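Local atomic coordinates of type C neurotoxin (Clostridium botulinum, PDB entry 3PME), a protein that forms the receptor-binding domain of a C/D mosaic botulinum neurotoxin and probably attaches the toxin to nerve-cell membranes by recognising lipids such as gangliosides. Residues A[227-238]-A[267-277]; A[287-295]-A[336-347]. One frame throughout, in Å; residues are numbered along the deposited sequence.

How the interactions relate
Both contacts belong to the C-terminal, trefoil-type half of the receptor-binding domain, and they share one antiparallel sheet in which strands 273-277 and 292-299 are neighbours. Interaction 1 lays the irregular chain 227-238 along strand 273-277 and is the more aromatic of the two, with tyrosines and a phenylalanine packed against backbone and proline. Interaction 2 pairs the start of strand 292-299 with strand 343-347, and more of its touching residues are exposed. The two meet directly: K276 N lies 2.8 Å from M294 O, a probable hydrogen bond. Each has a buried apolar side and a polar margin, a salt bridge in interaction 1 and a turn in interaction 2.

Interaction 1. Residues A[227-238]-A[267-277]; sequences WGNPLKFDTEYY and LYTKNPITIKS. With SO4 (sulfate ion), chain C.
Y237 and I273 form a single antiparallel hydrogen-bonded bridge, Y237 N giving its hydrogen to I273 O at 2.9 Å and I273 N returning one to Y237 O, while farther along D234 N reaches I275 O at 2.9 Å in an almost straight bond. Between these bonds T235 O is 4.4 Å from I275 N, and a water links the two chains: it accepts from I275 N and donates to the carbonyl oxygens of K232 and T235.

Y238 is held from both faces. With its CG anti to the carbonyl carbon (chi1 -58°), the ring enters the turn 268-272, where Y268 CA and T269 N lie over one face and P272 CB over the other, 4.2 Å from the ring centroid. Proline suits this place: its rigid aliphatic ring presents C-H groups to the aromatic face. The Y268 ring, turned 27° from that of Y238, is slid so far that the two barely overlap; its hydroxyl is hydrogen-bonded to the backbone of W412 (O) and D409 (N). Near the other end, F233 takes S277 CB over a face in a CH-pi contact, 3.8 Å from the ring centroid, and its edge lies against I275 O. I275 CD1 touches L231 CD2 at 3.7 Å, two branched side chains crossing at about a right angle.

At the margin, K276 NZ meets D234 OD1 at 3.0 Å from above the carboxylate plane; a bend in the lysine chain at chi2 (-71°) swings the amine back toward the aspartate. Within 268-272, K270 NZ and N271 ND2 donate to a sulfate, probably from the crystallisation liquor, which Y248 and Y299 also hold. Aromatic rings against backbone and proline, with three direct backbone bonds and a well-bonded water between K232, T235 and I275, suggest that side-chain packing supplements a short backbone pairing in holding 227-238 against 267-277.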
loop_
_atom_site.group_PDB
_atom_site.type_symbol
_atom_site.label_atom_id
_atom_site.label_comp_id
_atom_site.label_asym_id
_atom_site.label_seq_id
_atom_site.Cartn_x
_atom_site.Cartn_y
_atom_site.Cartn_z
ATOM N N TRP A 227 2.003 -0.205 -4.036
ATOM C CA TRP A 227 1.151 0.878 -3.538
ATOM C C TRP A 227 0.309 0.460 -2.338
ATOM O O TRP A 227 -0.418 1.280 -1.778
ATOM C CB TRP A 227 0.180 1.305 -4.647
ATOM C CG TRP A 227 0.863 1.471 -5.964
ATOM C CD1 TRP A 227 0.749 0.656 -7.060
ATOM C CD2 TRP A 227 1.789 2.497 -6.320
ATOM N NE1 TRP A 227 1.547 1.123 -8.075
ATOM C CE2 TRP A 227 2.193 2.255 -7.650
ATOM C CE3 TRP A 227 2.326 3.597 -5.637
ATOM C CZ2 TRP A 227 3.102 3.079 -8.310
ATOM C CZ3 TRP A 227 3.226 4.420 -6.296
ATOM C CH2 TRP A 227 3.607 4.152 -7.622
ATOM N N GLY A 228 0.368 -0.813 -1.965
ATOM C CA GLY A 228 -0.515 -1.339 -0.932
ATOM C C GLY A 228 -1.860 -1.894 -1.397
ATOM O O GLY A 228 -2.717 -2.228 -0.580
ATOM N N ASN A 229 -2.050 -1.992 -2.710
ATOM C CA ASN A 229 -3.235 -2.635 -3.278
ATOM C C ASN A 229 -3.059 -4.154 -3.204
ATOM O O ASN A 229 -1.930 -4.649 -3.157
ATOM C CB ASN A 229 -3.390 -2.298 -4.766
ATOM C CG ASN A 229 -3.367 -0.813 -5.058
ATOM O OD1 ASN A 229 -4.002 -0.014 -4.371
ATOM N ND2 ASN A 229 -2.647 -0.434 -6.116
ATOM N N PRO A 230 -4.165 -4.915 -3.247
ATOM C CA PRO A 230 -4.004 -6.371 -3.352
ATOM C C PRO A 230 -3.242 -6.761 -4.614
ATOM O O PRO A 230 -3.520 -6.226 -5.701
ATOM C CB PRO A 230 -5.449 -6.873 -3.431
ATOM C CG PRO A 230 -6.219 -5.811 -2.646
ATOM C CD PRO A 230 -5.572 -4.527 -3.071
ATOM N N LEU A 231 -2.298 -7.681 -4.452
ATOM C CA LEU A 231 -1.567 -8.266 -5.577
ATOM C C LEU A 231 -2.506 -9.247 -6.258
ATOM O O LEU A 231 -3.279 -9.935 -5.586
ATOM C CB LEU A 231 -0.310 -8.973 -5.057
ATOM C CG LEU A 231 0.778 -9.231 -6.101
ATOM C CD1 LEU A 231 1.517 -7.927 -6.424
ATOM C CD2 LEU A 231 1.740 -10.281 -5.593
ATOM N N LYS A 232 -2.467 -9.291 -7.589
ATOM C CA LYS A 232 -3.387 -10.135 -8.346
ATOM C C LYS A 232 -2.657 -10.980 -9.368
ATOM O O LYS A 232 -1.660 -10.561 -9.943
ATOM C CB LYS A 232 -4.412 -9.281 -9.086
ATOM C CG LYS A 232 -5.338 -8.465 -8.179
ATOM C CD LYS A 232 -6.168 -7.459 -8.977
ATOM C CE LYS A 232 -5.293 -6.343 -9.542
ATOM N NZ LYS A 232 -6.097 -5.261 -10.199
ATOM N N PHE A 233 -3.197 -12.163 -9.616
ATOM C CA PHE A 233 -2.727 -12.960 -10.734
ATOM C C PHE A 233 -2.956 -12.227 -12.061
ATOM O O PHE A 233 -3.865 -11.408 -12.168
ATOM C CB PHE A 233 -3.423 -14.315 -10.719
ATOM C CG PHE A 233 -3.022 -15.170 -9.563
ATOM C CD1 PHE A 233 -1.746 -15.711 -9.491
ATOM C CD2 PHE A 233 -3.908 -15.417 -8.532
ATOM C CE1 PHE A 233 -1.369 -16.496 -8.415
ATOM C CE2 PHE A 233 -3.542 -16.195 -7.444
ATOM C CZ PHE A 233 -2.273 -16.735 -7.378
ATOM N N ASP A 234 -2.112 -12.509 -13.054
ATOM C CA ASP A 234 -2.226 -11.911 -14.405
ATOM C C ASP A 234 -1.823 -10.447 -14.602
ATOM O O ASP A 234 -1.398 -10.051 -15.689
ATOM C CB ASP A 234 -3.624 -12.118 -14.975
ATOM C CG ASP A 234 -3.945 -13.559 -15.161
ATOM O OD1 ASP A 234 -3.663 -14.086 -16.265
ATOM O OD2 ASP A 234 -4.460 -14.179 -14.207
ATOM N N THR A 235 -1.967 -9.629 -13.578
ATOM C CA THR A 235 -1.622 -8.224 -13.691
ATOM C C THR A 235 -0.130 -8.091 -13.976
ATOM O O THR A 235 0.692 -8.824 -13.426
ATOM C CB THR A 235 -1.991 -7.472 -12.384
ATOM O OG1 THR A 235 -3.416 -7.460 -12.251
ATOM C CG2 THR A 235 -1.475 -6.026 -12.369
ATOM N N GLU A 236 0.224 -7.143 -14.832
ATOM C CA GLU A 236 1.630 -6.890 -15.091
ATOM C C GLU A 236 2.243 -6.121 -13.933
ATOM O O GLU A 236 1.677 -5.134 -13.453
ATOM C CB GLU A 236 1.824 -6.143 -16.411
ATOM C CG GLU A 236 1.517 -7.041 -17.598
ATOM C CD GLU A 236 1.823 -6.406 -18.944
ATOM O OE1 GLU A 236 2.349 -5.278 -18.971
ATOM O OE2 GLU A 236 1.538 -7.061 -19.973
ATOM N N TYR A 237 3.403 -6.583 -13.492
ATOM C CA TYR A 237 4.155 -5.886 -12.444
ATOM C C TYR A 237 5.596 -5.716 -12.835
ATOM O O TYR A 237 6.202 -6.643 -13.380
ATOM C CB TYR A 237 4.143 -6.674 -11.133
ATOM C CG TYR A 237 2.775 -6.790 -10.530
ATOM C CD1 TYR A 237 2.165 -5.689 -9.933
ATOM C CD2 TYR A 237 2.093 -7.995 -10.545
ATOM C CE1 TYR A 237 0.883 -5.795 -9.372
ATOM C CE2 TYR A 237 0.834 -8.106 -9.997
ATOM C CZ TYR A 237 0.232 -7.010 -9.411
ATOM O OH TYR A 237 -1.023 -7.145 -8.873
ATOM N N TYR A 238 6.161 -4.552 -12.539
ATOM C CA TYR A 238 7.608 -4.420 -12.562
ATOM C C TYR A 238 8.095 -4.955 -11.237
ATOM O O TYR A 238 7.908 -4.325 -10.177
ATOM C CB TYR A 238 8.024 -2.969 -12.788
ATOM C CG TYR A 238 7.465 -2.410 -14.081
ATOM C CD1 TYR A 238 8.107 -2.651 -15.301
ATOM C CD2 TYR A 238 6.283 -1.676 -14.090
ATOM C CE1 TYR A 238 7.586 -2.152 -16.488
ATOM C CE2 TYR A 238 5.762 -1.171 -15.274
ATOM C CZ TYR A 238 6.417 -1.421 -16.464
ATOM O OH TYR A 238 5.889 -0.918 -17.633
ATOM N N LEU A 267 9.590 4.745 -12.209
ATOM C CA LEU A 267 9.200 3.464 -11.628
ATOM C C LEU A 267 8.780 2.440 -12.669
ATOM O O LEU A 267 8.941 1.238 -12.466
ATOM C CB LEU A 267 8.038 3.656 -10.658
ATOM C CG LEU A 267 8.312 4.489 -9.418
ATOM C CD1 LEU A 267 7.040 4.577 -8.613
ATOM C CD2 LEU A 267 9.423 3.824 -8.628
ATOM N N TYR A 268 8.185 2.893 -13.766
ATOM C CA TYR A 268 7.707 1.963 -14.769
ATOM C C TYR A 268 8.822 1.805 -15.781
ATOM O O TYR A 268 9.079 2.713 -16.580
ATOM C CB TYR A 268 6.426 2.463 -15.440
ATOM C CG TYR A 268 5.299 2.794 -14.479
ATOM C CD1 TYR A 268 5.083 2.036 -13.331
ATOM C CD2 TYR A 268 4.436 3.849 -14.742
ATOM C CE1 TYR A 268 4.044 2.340 -12.464
ATOM C CE2 TYR A 268 3.393 4.159 -13.882
ATOM C CZ TYR A 268 3.206 3.404 -12.749
ATOM O OH TYR A 268 2.157 3.724 -11.905
ATOM N N THR A 269 9.477 0.648 -15.734
ATOM C CA THR A 269 10.735 0.440 -16.449
ATOM C C THR A 269 10.536 -0.464 -17.681
ATOM O O THR A 269 9.924 -0.040 -18.659
ATOM C CB THR A 269 11.824 -0.113 -15.504
ATOM O OG1 THR A 269 11.360 -1.331 -14.905
ATOM C CG2 THR A 269 12.140 0.912 -14.388
ATOM N N LYS A 270 11.036 -1.698 -17.627
ATOM C CA LYS A 270 10.946 -2.636 -18.751
ATOM C C LYS A 270 10.686 -4.060 -18.269
ATOM O O LYS A 270 10.947 -4.397 -17.104
ATOM C CB LYS A 270 12.267 -2.641 -19.536
ATOM C CG LYS A 270 12.649 -1.322 -20.159
ATOM C CD LYS A 270 13.952 -1.461 -20.928
ATOM C CE LYS A 270 13.957 -2.747 -21.720
ATOM N NZ LYS A 270 14.869 -2.667 -22.898
ATOM N N ASN A 271 10.227 -4.905 -19.194
ATOM C CA ASN A 271 10.031 -6.330 -18.933
ATOM C C ASN A 271 9.192 -6.650 -17.692
ATOM O O ASN A 271 9.627 -7.399 -16.823
ATOM C CB ASN A 271 11.377 -7.062 -18.831
ATOM C CG ASN A 271 12.256 -6.844 -20.050
ATOM O OD1 ASN A 271 11.764 -6.617 -21.159
ATOM N ND2 ASN A 271 13.565 -6.933 -19.854
ATOM N N PRO A 272 7.973 -6.123 -17.622
ATOM C CA PRO A 272 7.115 -6.532 -16.514
ATOM C C PRO A 272 6.841 -8.021 -16.565
ATOM O O PRO A 272 6.839 -8.633 -17.647
ATOM C CB PRO A 272 5.826 -5.734 -16.752
ATOM C CG PRO A 272 5.819 -5.487 -18.237
ATOM C CD PRO A 272 7.264 -5.274 -18.595
ATOM N N ILE A 273 6.660 -8.611 -15.396
ATOM C CA ILE A 273 6.234 -9.997 -15.289
ATOM C C ILE A 273 4.734 -10.099 -14.994
ATOM O O ILE A 273 4.080 -9.105 -14.658
ATOM C CB ILE A 273 7.071 -10.761 -14.232
ATOM C CG1 ILE A 273 7.020 -10.080 -12.851
ATOM C CG2 ILE A 273 8.518 -10.877 -14.708
ATOM C CD1 ILE A 273 5.708 -10.305 -12.103
ATOM N N THR A 274 4.175 -11.292 -15.160
ATOM C CA THR A 274 2.861 -11.592 -14.612
ATOM C C THR A 274 2.996 -12.814 -13.713
ATOM O O THR A 274 3.936 -13.592 -13.844
ATOM C CB THR A 274 1.812 -11.848 -15.675
ATOM O OG1 THR A 274 2.229 -12.957 -16.476
ATOM C CG2 THR A 274 1.642 -10.621 -16.562
ATOM N N ILE A 275 2.083 -12.947 -12.759
ATOM C CA ILE A 275 2.134 -14.055 -11.817
ATOM C C ILE A 275 0.986 -15.001 -12.120
ATOM O O ILE A 275 -0.157 -14.564 -12.324
ATOM C CB ILE A 275 2.055 -13.558 -10.350
ATOM C CG1 ILE A 275 3.128 -12.499 -10.096
ATOM C CG2 ILE A 275 2.213 -14.729 -9.380
ATOM C CD1 ILE A 275 2.995 -11.805 -8.739
ATOM N N LYS A 276 1.301 -16.288 -12.185
ATOM C CA LYS A 276 0.311 -17.307 -12.496
ATOM C C LYS A 276 0.117 -18.240 -11.310
ATOM O O LYS A 276 1.043 -18.495 -10.549
ATOM C CB LYS A 276 0.751 -18.121 -13.720
ATOM C CG LYS A 276 1.021 -17.294 -14.969
ATOM C CD LYS A 276 -0.270 -16.768 -15.529
ATOM C CE LYS A 276 -0.077 -16.095 -16.869
ATOM N NZ LYS A 276 -1.387 -15.609 -17.376
ATOM N N SER A 277 -1.103 -18.738 -11.140
ATOM C CA SER A 277 -1.396 -19.639 -10.033
ATOM C C SER A 277 -1.021 -21.074 -10.373
ATOM O O SER A 277 -1.413 -21.585 -11.422
ATOM C CB SER A 277 -2.880 -19.579 -9.684
ATOM O OG SER A 277 -3.168 -20.492 -8.640
HETATM S S SO4 C . 16.696 -5.980 -22.381
HETATM O O1 SO4 C . 17.586 -5.158 -21.559
HETATM O O2 SO4 C . 15.485 -6.326 -21.657
HETATM O O3 SO4 C . 16.333 -5.221 -23.575
HETATM O O4 SO4 C . 17.383 -7.211 -22.770
HETATM O O HOH W 1 0.442 -10.953 -11.782
HETATM O O HOH W 2 9.549 -7.389 -13.841
HETATM O O HOH W 3 7.235 -1.782 -19.963
#

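Interaction 2. Residues A[287-295]-A[336-347]; sequences ILNGDDIMF and GNYGIGIFSIKN
I345 O takes the hydrogen of G290 N at 2.7 Å, the shortest bond between the two segments, and I345 N in turn gives its own to D291 O at a longer 3.2 Å. G290 sits in a type II turn from L288 to D291, with a positive phi, at which a side chain would press on the preceding carbonyl oxygen, hence glycine. The turn is further tied by L288 N, which donates to D291 OD2 from well above the carboxylate plane; the same oxygen forms a salt bridge with K281. N289 has its CG anti to the backbone N (chi1 -178°), which carries OD1 across to N347 N at 3.0 Å, the donor tilted 32° from the amide carbonyl plane. The asparagine amide oxygen thus accepts a backbone N-H of the neighbouring chain, as a main-chain carbonyl would.

Past the turn the chain enters the antiparallel sheet of the trefoil-type half. D292 and S344 make a non-hydrogen-bonded pair, I293 and F343 a hydrogen-bonded one, I293 N lying 2.8 Å from F343 O. The side chains of D292 and S344 share one face of the sheet. On that side, beside the turn, a water bridges G290 O and S344 OG. I293 and F343 point to the other face, which is buried. There I293 CD1 packs on I345 CB at 3.9 Å, the two side chains at about a right angle, and I287 CG2 touches I345 CG2. The F295 and F343 rings meet obliquely, planes 55° apart, with F295 CE2 3.8 Å from F343 CD2; I358 of strand 356-360 touches both phenylalanines. M294, unbranched and flexible, lies alongside I342, its CG 4.0 Å from I342 CG1 and its sulfur in contact with the carbonyl oxygen of G336.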
loop_
_atom_site.group_PDB
_atom_site.type_symbol
_atom_site.label_atom_id
_atom_site.label_comp_id
_atom_site.label_asym_id
_atom_site.label_seq_id
_atom_site.Cartn_x
_atom_site.Cartn_y
_atom_site.Cartn_z
ATOM N N ILE A 287 -3.734 -12.649 -4.814
ATOM C CA ILE A 287 -2.663 -13.549 -4.426
ATOM C C ILE A 287 -2.525 -13.542 -2.912
ATOM O O ILE A 287 -2.354 -12.489 -2.296
ATOM C CB ILE A 287 -1.344 -13.160 -5.093
ATOM C CG1 ILE A 287 -1.508 -13.238 -6.618
ATOM C CG2 ILE A 287 -0.229 -14.089 -4.633
ATOM C CD1 ILE A 287 -0.282 -12.784 -7.405
ATOM N N LEU A 288 -2.624 -14.718 -2.315
ATOM C CA LEU A 288 -2.647 -14.842 -0.865
ATOM C C LEU A 288 -1.340 -15.352 -0.297
ATOM O O LEU A 288 -0.576 -16.047 -0.954
ATOM C CB LEU A 288 -3.780 -15.778 -0.429
ATOM C CG LEU A 288 -5.173 -15.383 -0.904
ATOM C CD1 LEU A 288 -6.223 -16.300 -0.277
ATOM C CD2 LEU A 288 -5.488 -13.922 -0.601
ATOM N N ASN A 289 -1.098 -14.988 0.951
ATOM C CA ASN A 289 0.007 -15.518 1.709
ATOM C C ASN A 289 0.115 -17.046 1.621
ATOM O O ASN A 289 -0.828 -17.770 1.965
ATOM C CB ASN A 289 -0.173 -15.050 3.161
ATOM C CG ASN A 289 0.943 -15.494 4.058
ATOM O OD1 ASN A 289 2.120 -15.298 3.758
ATOM N ND2 ASN A 289 0.581 -16.103 5.185
ATOM N N GLY A 290 1.262 -17.531 1.145
ATOM C CA GLY A 290 1.501 -18.953 0.987
ATOM C C GLY A 290 1.111 -19.569 -0.357
ATOM O O GLY A 290 1.332 -20.761 -0.580
ATOM N N ASP A 291 0.521 -18.781 -1.245
ATOM C CA ASP A 291 0.109 -19.312 -2.550
ATOM C C ASP A 291 1.314 -19.813 -3.345
ATOM O O ASP A 291 2.396 -19.213 -3.287
ATOM C CB ASP A 291 -0.633 -18.248 -3.373
ATOM C CG ASP A 291 -2.122 -18.174 -3.061
ATOM O OD1 ASP A 291 -2.622 -19.043 -2.311
ATOM O OD2 ASP A 291 -2.792 -17.257 -3.590
ATOM N N ASP A 292 1.114 -20.906 -4.089
ATOM C CA ASP A 292 2.114 -21.430 -5.022
ATOM C C ASP A 292 1.899 -20.753 -6.371
ATOM O O ASP A 292 0.796 -20.776 -6.922
ATOM C CB ASP A 292 1.959 -22.946 -5.209
ATOM C CG ASP A 292 2.726 -23.760 -4.169
ATOM O OD1 ASP A 292 3.264 -23.180 -3.201
ATOM O OD2 ASP A 292 2.805 -24.996 -4.328
ATOM N N ILE A 293 2.968 -20.182 -6.914
ATOM C CA ILE A 293 2.864 -19.307 -8.072
ATOM C C ILE A 293 3.976 -19.588 -9.079
ATOM O O ILE A 293 4.969 -20.246 -8.758
ATOM C CB ILE A 293 2.951 -17.830 -7.648
ATOM C CG1 ILE A 293 4.331 -17.531 -7.065
ATOM C CG2 ILE A 293 1.884 -17.531 -6.625
ATOM C CD1 ILE A 293 4.564 -16.046 -6.756
ATOM N N MET A 294 3.776 -19.108 -10.304
ATOM C CA MET A 294 4.818 -19.108 -11.317
ATOM C C MET A 294 4.929 -17.687 -11.853
ATOM O O MET A 294 3.976 -16.924 -11.781
ATOM C CB MET A 294 4.463 -20.083 -12.439
ATOM C CG MET A 294 4.396 -21.512 -11.938
ATOM S SD MET A 294 3.601 -22.634 -13.089
ATOM C CE MET A 294 1.910 -22.029 -13.069
ATOM N N PHE A 295 6.096 -17.330 -12.379
ATOM C CA PHE A 295 6.293 -16.010 -12.972
ATOM C C PHE A 295 6.437 -16.149 -14.472
ATOM O O PHE A 295 7.247 -16.958 -14.932
ATOM C CB PHE A 295 7.573 -15.358 -12.424
ATOM C CG PHE A 295 7.555 -15.130 -10.942
ATOM C CD1 PHE A 295 6.944 -14.007 -10.406
ATOM C CD2 PHE A 295 8.159 -16.036 -10.083
ATOM C CE1 PHE A 295 6.921 -13.798 -9.037
ATOM C CE2 PHE A 295 8.149 -15.832 -8.703
ATOM C CZ PHE A 295 7.537 -14.702 -8.181
ATOM N N GLY A 336 4.249 -24.490 -18.321
ATOM C CA GLY A 336 3.476 -25.484 -17.598
ATOM C C GLY A 336 3.801 -25.469 -16.115
ATOM O O GLY A 336 4.648 -24.686 -15.673
ATOM N N ASN A 337 3.130 -26.327 -15.348
ATOM C CA ASN A 337 3.346 -26.415 -13.904
ATOM C C ASN A 337 4.602 -27.195 -13.553
ATOM O O ASN A 337 4.536 -28.133 -12.773
ATOM C CB ASN A 337 2.155 -27.091 -13.209
ATOM C CG ASN A 337 1.074 -26.116 -12.813
ATOM O OD1 ASN A 337 0.359 -26.332 -11.829
ATOM N ND2 ASN A 337 0.943 -25.038 -13.570
ATOM N N TYR A 338 5.735 -26.812 -14.131
ATOM C CA TYR A 338 7.009 -27.467 -13.842
ATOM C C TYR A 338 7.520 -27.100 -12.449
ATOM O O TYR A 338 7.640 -25.924 -12.113
ATOM C CB TYR A 338 8.047 -27.079 -14.894
ATOM C CG TYR A 338 7.717 -27.565 -16.282
ATOM C CD1 TYR A 338 8.058 -28.849 -16.680
ATOM C CD2 TYR A 338 7.066 -26.743 -17.190
ATOM C CE1 TYR A 338 7.763 -29.303 -17.945
ATOM C CE2 TYR A 338 6.769 -27.192 -18.466
ATOM C CZ TYR A 338 7.117 -28.472 -18.832
ATOM O OH TYR A 338 6.827 -28.926 -20.100
ATOM N N GLY A 339 7.835 -28.112 -11.645
ATOM C CA GLY A 339 8.252 -27.889 -10.269
ATOM C C GLY A 339 9.381 -26.883 -10.111
ATOM O O GLY A 339 9.402 -26.086 -9.166
ATOM N N ILE A 340 10.323 -26.923 -11.041
ATOM C CA ILE A 340 11.508 -26.068 -10.998
ATOM C C ILE A 340 11.140 -24.582 -11.126
ATOM O O ILE A 340 11.936 -23.706 -10.777
ATOM C CB ILE A 340 12.543 -26.491 -12.092
ATOM C CG1 ILE A 340 13.881 -25.775 -11.900
ATOM C CG2 ILE A 340 12.007 -26.218 -13.484
ATOM C CD1 ILE A 340 14.721 -26.286 -10.758
ATOM N N GLY A 341 9.932 -24.311 -11.610
ATOM C CA GLY A 341 9.442 -22.947 -11.768
ATOM C C GLY A 341 8.283 -22.592 -10.852
ATOM O O GLY A 341 7.582 -21.609 -11.082
ATOM N N ILE A 342 8.060 -23.398 -9.820
ATOM C CA ILE A 342 7.006 -23.090 -8.863
ATOM C C ILE A 342 7.623 -22.525 -7.596
ATOM O O ILE A 342 8.600 -23.067 -7.070
ATOM C CB ILE A 342 6.144 -24.332 -8.566
ATOM C CG1 ILE A 342 5.370 -24.715 -9.834
ATOM C CG2 ILE A 342 5.174 -24.053 -7.428
ATOM C CD1 ILE A 342 4.645 -26.046 -9.765
ATOM N N PHE A 343 7.052 -21.415 -7.141
ATOM C CA PHE A 343 7.529 -20.684 -5.982
ATOM C C PHE A 343 6.379 -20.475 -5.006
ATOM O O PHE A 343 5.209 -20.643 -5.363
ATOM C CB PHE A 343 8.102 -19.325 -6.429
ATOM C CG PHE A 343 9.276 -19.446 -7.355
ATOM C CD1 PHE A 343 10.572 -19.540 -6.858
ATOM C CD2 PHE A 343 9.085 -19.516 -8.730
ATOM C CE1 PHE A 343 11.661 -19.669 -7.720
ATOM C CE2 PHE A 343 10.158 -19.640 -9.599
ATOM C CZ PHE A 343 11.450 -19.721 -9.098
ATOM N N SER A 344 6.713 -20.114 -3.769
ATOM C CA SER A 344 5.708 -19.762 -2.788
ATOM C C SER A 344 5.940 -18.310 -2.412
ATOM O O SER A 344 7.082 -17.878 -2.285
ATOM C CB SER A 344 5.857 -20.636 -1.549
ATOM O OG SER A 344 4.753 -20.459 -0.685
ATOM N N ILE A 345 4.867 -17.550 -2.241
ATOM C CA ILE A 345 5.023 -16.145 -1.870
ATOM C C ILE A 345 4.387 -15.862 -0.512
ATOM O O ILE A 345 3.264 -16.289 -0.226
ATOM C CB ILE A 345 4.456 -15.233 -2.975
ATOM C CG1 ILE A 345 4.729 -13.762 -2.657
ATOM C CG2 ILE A 345 2.971 -15.507 -3.199
ATOM C CD1 ILE A 345 4.423 -12.824 -3.828
ATOM N N LYS A 346 5.125 -15.157 0.335
ATOM C CA LYS A 346 4.679 -14.941 1.706
ATOM C C LYS A 346 4.891 -13.513 2.174
ATOM O O LYS A 346 5.847 -12.845 1.790
ATOM C CB LYS A 346 5.394 -15.904 2.655
ATOM C CG LYS A 346 5.014 -17.360 2.439
ATOM C CD LYS A 346 5.576 -18.261 3.530
ATOM C CE LYS A 346 5.074 -19.690 3.371
ATOM N NZ LYS A 346 5.439 -20.549 4.540
ATOM N N ASN A 347 3.986 -13.039 3.017
ATOM C CA ASN A 347 4.212 -11.775 3.672
ATOM C C ASN A 347 5.309 -11.962 4.720
ATOM O O ASN A 347 5.551 -13.073 5.208
ATOM C CB ASN A 347 2.909 -11.229 4.270
ATOM C CG ASN A 347 2.024 -10.549 3.224
ATOM O OD1 ASN A 347 2.519 -9.991 2.234
ATOM N ND2 ASN A 347 0.714 -10.580 3.444
HETATM O O HOH W 4 3.191 -22.095 1.169
HETATM O O HOH W 5 7.795 -19.498 -12.736
#